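Local structure of peptidase M3B, oligoendopeptidase F (Enterococcus faecium, 2QR4) at residues S238-L252 against Y497-F509. The protein probably hydrolyses peptide bonds in oligopeptides as a metallopeptidase of the M3 family, to which oligoendopeptidase F belongs. Numbering follows the deposited sequence.
Sequences SLSNNHIPESVYDTL and YYNYYVFQYSTGF
Phe503 pushes its ring as a knob into a hole formed by Leu239, Val248, Tyr249 and Leu252, and this is the tightly packed part of the contact. Tyr249 CD2 sits over the centre of one face, 3.6 Å from Phe503 CG, with the two ring planes inclined at 38°. The opposite face is covered, toward its rim, by CG of the next residue, Gln504. Round the rim, Val248 CG2 comes to 3.7 Å from Phe503 CE1, while Ile244 CD1 reaches the far end of the ring. With chi1 at 81°, Phe503 CG is held between its backbone N and carbonyl carbon, which turns the ring toward Leu239 and Val248. Tyr500 completes an aromatic cluster: its edge meets the phenol of Tyr249, OH lying 3.4 Å from Tyr500 CD1, and the two planes are steeply inclined to each other. The buried Tyr249 OH is gripped twice, donating to Ala443 O and accepting from a water at 2.7 Å. Further along helix 246-258, Leu252 CD1 packs 3.5 Å from Ser506 CB.

The end near Ser238 is looser and partly exposed. There a single short hydrogen bond joins the segments, Ser238 OG to Asn499 O at 2.5 Å, with the hydroxyl above the carbonyl plane; the Asn499 amide merely lies beside the serine.

Between these ends the chain closes helix 234-240 with a Schellman motif at His243, then turns into helix 246-258. The short axes of 246-252 and 503-509 cross at 80°, 10.6 Å apart, with helix 418-454 packing against Leu252, Phe503 and Ser506, and helix 394-414 against Gln504 and Thr507.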
loop_
_atom_site.group_PDB
_atom_site.type_symbol
_atom_site.label_atom_id
_atom_site.label_comp_id
_atom_site.label_asym_id
_atom_site.label_seq_id
_atom_site.Cartn_x
_atom_site.Cartn_y
_atom_site.Cartn_z
ATOM N N SER A 238 -5.310 -17.808 -9.399
ATOM C CA SER A 238 -3.923 -17.759 -9.865
ATOM C C SER A 238 -3.543 -18.990 -10.679
ATOM O O SER A 238 -2.931 -18.871 -11.728
ATOM C CB SER A 238 -2.958 -17.619 -8.698
ATOM O OG SER A 238 -1.634 -17.501 -9.180
ATOM N N LEU A 239 -3.906 -20.171 -10.194
ATOM C CA LEU A 239 -3.534 -21.412 -10.865
ATOM C C LEU A 239 -4.282 -21.626 -12.182
ATOM O O LEU A 239 -3.752 -22.233 -13.112
ATOM C CB LEU A 239 -3.750 -22.614 -9.935
ATOM C CG LEU A 239 -2.612 -23.009 -8.986
ATOM C CD1 LEU A 239 -2.118 -21.852 -8.121
ATOM C CD2 LEU A 239 -3.058 -24.170 -8.113
ATOM N N SER A 240 -5.513 -21.133 -12.271
ATOM C CA SER A 240 -6.305 -21.391 -13.474
ATOM C C SER A 240 -5.636 -20.821 -14.715
ATOM O O SER A 240 -5.609 -21.467 -15.755
ATOM C CB SER A 240 -7.728 -20.837 -13.362
ATOM O OG SER A 240 -7.737 -19.444 -13.611
ATOM N N ASN A 241 -5.093 -19.614 -14.620
ATOM C CA ASN A 241 -4.552 -18.995 -15.821
ATOM C C ASN A 241 -3.333 -19.733 -16.371
ATOM O O ASN A 241 -2.793 -19.359 -17.408
ATOM C CB ASN A 241 -4.302 -17.490 -15.634
ATOM C CG ASN A 241 -3.071 -17.192 -14.820
ATOM O OD1 ASN A 241 -2.015 -17.779 -15.043
ATOM N ND2 ASN A 241 -3.192 -16.260 -13.880
ATOM N N ASN A 242 -2.928 -20.797 -15.676
ATOM C CA ASN A 242 -1.890 -21.714 -16.166
ATOM C C ASN A 242 -2.440 -23.137 -16.301
ATOM O O ASN A 242 -1.684 -24.097 -16.477
ATOM C CB ASN A 242 -0.708 -21.756 -15.209
ATOM C CG ASN A 242 0.239 -20.600 -15.401
ATOM O OD1 ASN A 242 0.198 -19.612 -14.659
ATOM N ND2 ASN A 242 1.105 -20.713 -16.404
ATOM N N HIS A 243 -3.758 -23.268 -16.192
ATOM C CA HIS A 243 -4.437 -24.565 -16.298
ATOM C C HIS A 243 -3.881 -25.593 -15.315
ATOM O O HIS A 243 -3.849 -26.792 -15.591
ATOM C CB HIS A 243 -4.410 -25.079 -17.741
ATOM C CG HIS A 243 -4.761 -24.026 -18.745
ATOM N ND1 HIS A 243 -3.812 -23.226 -19.348
ATOM C CD2 HIS A 243 -5.959 -23.611 -19.219
ATOM C CE1 HIS A 243 -4.410 -22.372 -20.158
ATOM N NE2 HIS A 243 -5.712 -22.587 -20.101
ATOM N N ILE A 244 -3.455 -25.106 -14.155
ATOM C CA ILE A 244 -3.049 -25.982 -13.069
ATOM C C ILE A 244 -4.264 -26.245 -12.196
ATOM O O ILE A 244 -4.841 -25.322 -11.650
ATOM C CB ILE A 244 -1.943 -25.345 -12.226
ATOM C CG1 ILE A 244 -0.752 -24.996 -13.124
ATOM C CG2 ILE A 244 -1.529 -26.281 -11.091
ATOM C CD1 ILE A 244 0.380 -24.291 -12.408
ATOM N N PRO A 245 -4.686 -27.508 -12.102
ATOM C CA PRO A 245 -5.791 -27.826 -11.204
ATOM C C PRO A 245 -5.352 -27.596 -9.759
ATOM O O PRO A 245 -4.186 -27.815 -9.433
ATOM C CB PRO A 245 -6.020 -29.331 -11.433
ATOM C CG PRO A 245 -5.234 -29.696 -12.659
ATOM C CD PRO A 245 -4.158 -28.684 -12.824
ATOM N N GLU A 246 -6.273 -27.158 -8.905
ATOM C CA GLU A 246 -5.974 -26.951 -7.488
ATOM C C GLU A 246 -5.429 -28.226 -6.821
ATOM O O GLU A 246 -4.673 -28.161 -5.852
ATOM C CB GLU A 246 -7.220 -26.468 -6.738
ATOM C CG GLU A 246 -7.611 -25.022 -7.030
ATOM C CD GLU A 246 -8.481 -24.434 -5.928
ATOM O OE1 GLU A 246 -7.931 -23.769 -5.021
ATOM O OE2 GLU A 246 -9.709 -24.653 -5.948
ATOM N N SER A 247 -5.808 -29.386 -7.349
ATOM C CA SER A 247 -5.370 -30.643 -6.779
ATOM C C SER A 247 -3.845 -30.819 -6.779
ATOM O O SER A 247 -3.333 -31.536 -5.938
ATOM C CB SER A 247 -5.997 -31.798 -7.534
ATOM O OG SER A 247 -5.468 -31.842 -8.843
ATOM N N VAL A 248 -3.106 -30.210 -7.711
ATOM C CA VAL A 248 -1.662 -30.363 -7.613
ATOM C C VAL A 248 -1.153 -29.698 -6.334
ATOM O O VAL A 248 -0.266 -30.224 -5.668
ATOM C CB VAL A 248 -0.838 -29.923 -8.878
ATOM C CG1 VAL A 248 -1.651 -30.038 -10.164
ATOM C CG2 VAL A 248 -0.278 -28.555 -8.710
ATOM N N TYR A 249 -1.758 -28.578 -5.965
ATOM C CA TYR A 249 -1.364 -27.847 -4.760
ATOM C C TYR A 249 -1.733 -28.635 -3.484
ATOM O O TYR A 249 -0.916 -28.746 -2.565
ATOM C CB TYR A 249 -2.042 -26.477 -4.764
ATOM C CG TYR A 249 -1.362 -25.353 -4.005
ATOM C CD1 TYR A 249 -1.294 -25.343 -2.603
ATOM C CD2 TYR A 249 -0.838 -24.261 -4.694
ATOM C CE1 TYR A 249 -0.698 -24.264 -1.917
ATOM C CE2 TYR A 249 -0.238 -23.192 -4.023
ATOM C CZ TYR A 249 -0.173 -23.188 -2.651
ATOM O OH TYR A 249 0.423 -22.104 -2.038
ATOM N N ASP A 250 -2.953 -29.179 -3.423
ATOM C CA ASP A 250 -3.380 -29.993 -2.257
ATOM C C ASP A 250 -2.494 -31.213 -2.077
ATOM O O ASP A 250 -2.003 -31.471 -0.987
ATOM C CB ASP A 250 -4.834 -30.466 -2.377
ATOM C CG ASP A 250 -5.839 -29.322 -2.319
ATOM O OD1 ASP A 250 -5.539 -28.275 -1.712
ATOM O OD2 ASP A 250 -6.943 -29.478 -2.887
ATOM N N THR A 251 -2.280 -31.950 -3.161
ATOM C CA THR A 251 -1.402 -33.111 -3.146
ATOM C C THR A 251 -0.014 -32.783 -2.603
ATOM O O THR A 251 0.516 -33.516 -1.769
ATOM C CB THR A 251 -1.246 -33.690 -4.541
ATOM O OG1 THR A 251 -2.512 -34.167 -4.990
ATOM C CG2 THR A 251 -0.266 -34.828 -4.533
ATOM N N LEU A 252 0.565 -31.683 -3.071
ATOM C CA LEU A 252 1.881 -31.251 -2.589
ATOM C C LEU A 252 1.859 -31.019 -1.085
ATOM O O LEU A 252 2.657 -31.599 -0.346
ATOM C CB LEU A 252 2.354 -29.980 -3.307
ATOM C CG LEU A 252 3.603 -29.332 -2.707
ATOM C CD1 LEU A 252 4.895 -30.125 -3.051
ATOM C CD2 LEU A 252 3.701 -27.900 -3.188
ATOM N N TYR A 497 4.584 -11.710 -2.035
ATOM C CA TYR A 497 4.034 -10.592 -2.844
ATOM C C TYR A 497 3.921 -10.953 -4.341
ATOM O O TYR A 497 3.720 -10.091 -5.199
ATOM C CB TYR A 497 4.885 -9.313 -2.684
ATOM C CG TYR A 497 4.856 -8.743 -1.286
ATOM C CD1 TYR A 497 3.890 -7.799 -0.916
ATOM C CD2 TYR A 497 5.776 -9.165 -0.319
ATOM C CE1 TYR A 497 3.857 -7.275 0.371
ATOM C CE2 TYR A 497 5.745 -8.647 0.980
ATOM C CZ TYR A 497 4.788 -7.698 1.312
ATOM O OH TYR A 497 4.737 -7.201 2.592
ATOM N N TYR A 498 4.077 -12.229 -4.654
ATOM C CA TYR A 498 3.759 -12.711 -5.985
ATOM C C TYR A 498 2.318 -13.187 -5.890
ATOM O O TYR A 498 1.499 -12.549 -5.229
ATOM C CB TYR A 498 4.707 -13.833 -6.383
ATOM C CG TYR A 498 6.117 -13.349 -6.664
ATOM C CD1 TYR A 498 6.587 -12.157 -6.117
ATOM C CD2 TYR A 498 6.982 -14.080 -7.464
ATOM C CE1 TYR A 498 7.872 -11.701 -6.363
ATOM C CE2 TYR A 498 8.278 -13.631 -7.719
ATOM C CZ TYR A 498 8.710 -12.442 -7.162
ATOM O OH TYR A 498 9.982 -11.994 -7.411
ATOM N N ASN A 499 2.000 -14.311 -6.511
ATOM C CA ASN A 499 0.617 -14.773 -6.532
ATOM C C ASN A 499 0.566 -16.300 -6.644
ATOM O O ASN A 499 0.343 -16.856 -7.718
ATOM C CB ASN A 499 -0.127 -14.109 -7.708
ATOM C CG ASN A 499 -1.637 -14.262 -7.618
ATOM O OD1 ASN A 499 -2.173 -14.684 -6.591
ATOM N ND2 ASN A 499 -2.331 -13.923 -8.699
ATOM N N TYR A 500 0.788 -16.979 -5.536
ATOM C CA TYR A 500 0.838 -18.427 -5.567
ATOM C C TYR A 500 1.926 -18.921 -6.516
ATOM O O TYR A 500 1.681 -19.702 -7.432
ATOM C CB TYR A 500 -0.519 -18.977 -5.967
ATOM C CG TYR A 500 -1.505 -18.971 -4.832
ATOM C CD1 TYR A 500 -1.475 -19.962 -3.858
ATOM C CD2 TYR A 500 -2.470 -17.987 -4.732
ATOM C CE1 TYR A 500 -2.376 -19.964 -2.823
ATOM C CE2 TYR A 500 -3.384 -17.990 -3.698
ATOM C CZ TYR A 500 -3.332 -18.983 -2.747
ATOM O OH TYR A 500 -4.248 -19.003 -1.716
ATOM N N TYR A 501 3.140 -18.470 -6.257
ATOM C CA TYR A 501 4.275 -18.775 -7.094
ATOM C C TYR A 501 5.164 -19.867 -6.498
ATOM O O TYR A 501 5.560 -20.793 -7.212
ATOM C CB TYR A 501 5.074 -17.502 -7.288
ATOM C CG TYR A 501 6.272 -17.586 -8.182
ATOM C CD1 TYR A 501 6.148 -17.388 -9.542
ATOM C CD2 TYR A 501 7.540 -17.784 -7.655
ATOM C CE1 TYR A 501 7.245 -17.416 -10.372
ATOM C CE2 TYR A 501 8.651 -17.815 -8.467
ATOM C CZ TYR A 501 8.498 -17.628 -9.833
ATOM O OH TYR A 501 9.591 -17.652 -10.673
ATOM N N VAL A 502 5.457 -19.778 -5.198
ATOM C CA VAL A 502 6.472 -20.662 -4.585
ATOM C C VAL A 502 6.242 -22.173 -4.660
ATOM O O VAL A 502 7.212 -22.919 -4.696
ATOM C CB VAL A 502 6.753 -20.327 -3.101
ATOM C CG1 VAL A 502 7.531 -19.056 -2.986
ATOM C CG2 VAL A 502 5.461 -20.273 -2.313
ATOM N N PHE A 503 4.992 -22.633 -4.665
ATOM C CA PHE A 503 4.751 -24.080 -4.653
ATOM C C PHE A 503 5.366 -24.738 -5.863
ATOM O O PHE A 503 5.657 -25.934 -5.850
ATOM C CB PHE A 503 3.264 -24.426 -4.585
ATOM C CG PHE A 503 2.547 -24.363 -5.909
ATOM C CD1 PHE A 503 2.171 -25.532 -6.566
ATOM C CD2 PHE A 503 2.197 -23.132 -6.478
ATOM C CE1 PHE A 503 1.481 -25.477 -7.794
ATOM C CE2 PHE A 503 1.511 -23.060 -7.692
ATOM C CZ PHE A 503 1.156 -24.229 -8.361
ATOM N N GLN A 504 5.568 -23.961 -6.917
ATOM C CA GLN A 504 6.110 -24.536 -8.138
ATOM C C GLN A 504 7.547 -25.018 -7.984
ATOM O O GLN A 504 7.987 -25.895 -8.728
ATOM C CB GLN A 504 5.949 -23.574 -9.314
ATOM C CG GLN A 504 4.512 -23.559 -9.811
ATOM C CD GLN A 504 4.210 -22.426 -10.764
ATOM O OE1 GLN A 504 4.177 -21.256 -10.373
ATOM N NE2 GLN A 504 3.964 -22.773 -12.024
ATOM N N TYR A 505 8.275 -24.469 -7.016
ATOM C CA TYR A 505 9.624 -24.958 -6.764
ATOM C C TYR A 505 9.570 -26.424 -6.338
ATOM O O TYR A 505 10.377 -27.217 -6.769
ATOM C CB TYR A 505 10.333 -24.145 -5.680
ATOM C CG TYR A 505 10.700 -22.733 -6.071
ATOM C CD1 TYR A 505 11.561 -22.471 -7.121
ATOM C CD2 TYR A 505 10.208 -21.661 -5.354
ATOM C CE1 TYR A 505 11.899 -21.162 -7.459
ATOM C CE2 TYR A 505 10.541 -20.372 -5.676
ATOM C CZ TYR A 505 11.374 -20.117 -6.713
ATOM O OH TYR A 505 11.648 -18.798 -6.990
ATOM N N SER A 506 8.604 -26.763 -5.496
ATOM C CA SER A 506 8.517 -28.097 -4.912
ATOM C C SER A 506 7.923 -29.142 -5.852
ATOM O O SER A 506 8.314 -30.311 -5.812
ATOM C CB SER A 506 7.697 -28.043 -3.627
ATOM O OG SER A 506 8.129 -26.967 -2.826
ATOM N N THR A 507 6.960 -28.738 -6.676
ATOM C CA THR A 507 6.346 -29.674 -7.619
ATOM C C THR A 507 7.338 -29.958 -8.726
ATOM O O THR A 507 7.463 -31.098 -9.194
ATOM C CB THR A 507 5.023 -29.140 -8.228
ATOM O OG1 THR A 507 5.262 -27.902 -8.899
ATOM C CG2 THR A 507 3.995 -28.907 -7.145
ATOM N N GLY A 508 8.062 -28.912 -9.118
ATOM C CA GLY A 508 9.078 -29.011 -10.157
ATOM C C GLY A 508 10.227 -29.903 -9.751
ATOM O O GLY A 508 10.675 -30.741 -10.532
ATOM N N PHE A 509 10.701 -29.724 -8.523
ATOM C CA PHE A 509 11.780 -30.541 -7.983
ATOM C C PHE A 509 11.377 -32.013 -7.949
ATOM O O PHE A 509 12.143 -32.891 -8.351
ATOM C CB PHE A 509 12.120 -30.073 -6.570
ATOM C CG PHE A 509 13.200 -30.880 -5.900
ATOM C CD1 PHE A 509 14.502 -30.404 -5.836
ATOM C CD2 PHE A 509 12.911 -32.109 -5.323
ATOM C CE1 PHE A 509 15.503 -31.139 -5.211
ATOM C CE2 PHE A 509 13.904 -32.851 -4.700
ATOM C CZ PHE A 509 15.199 -32.364 -4.637
HETATM O O HOH W 1 2.328 -21.001 -3.543
#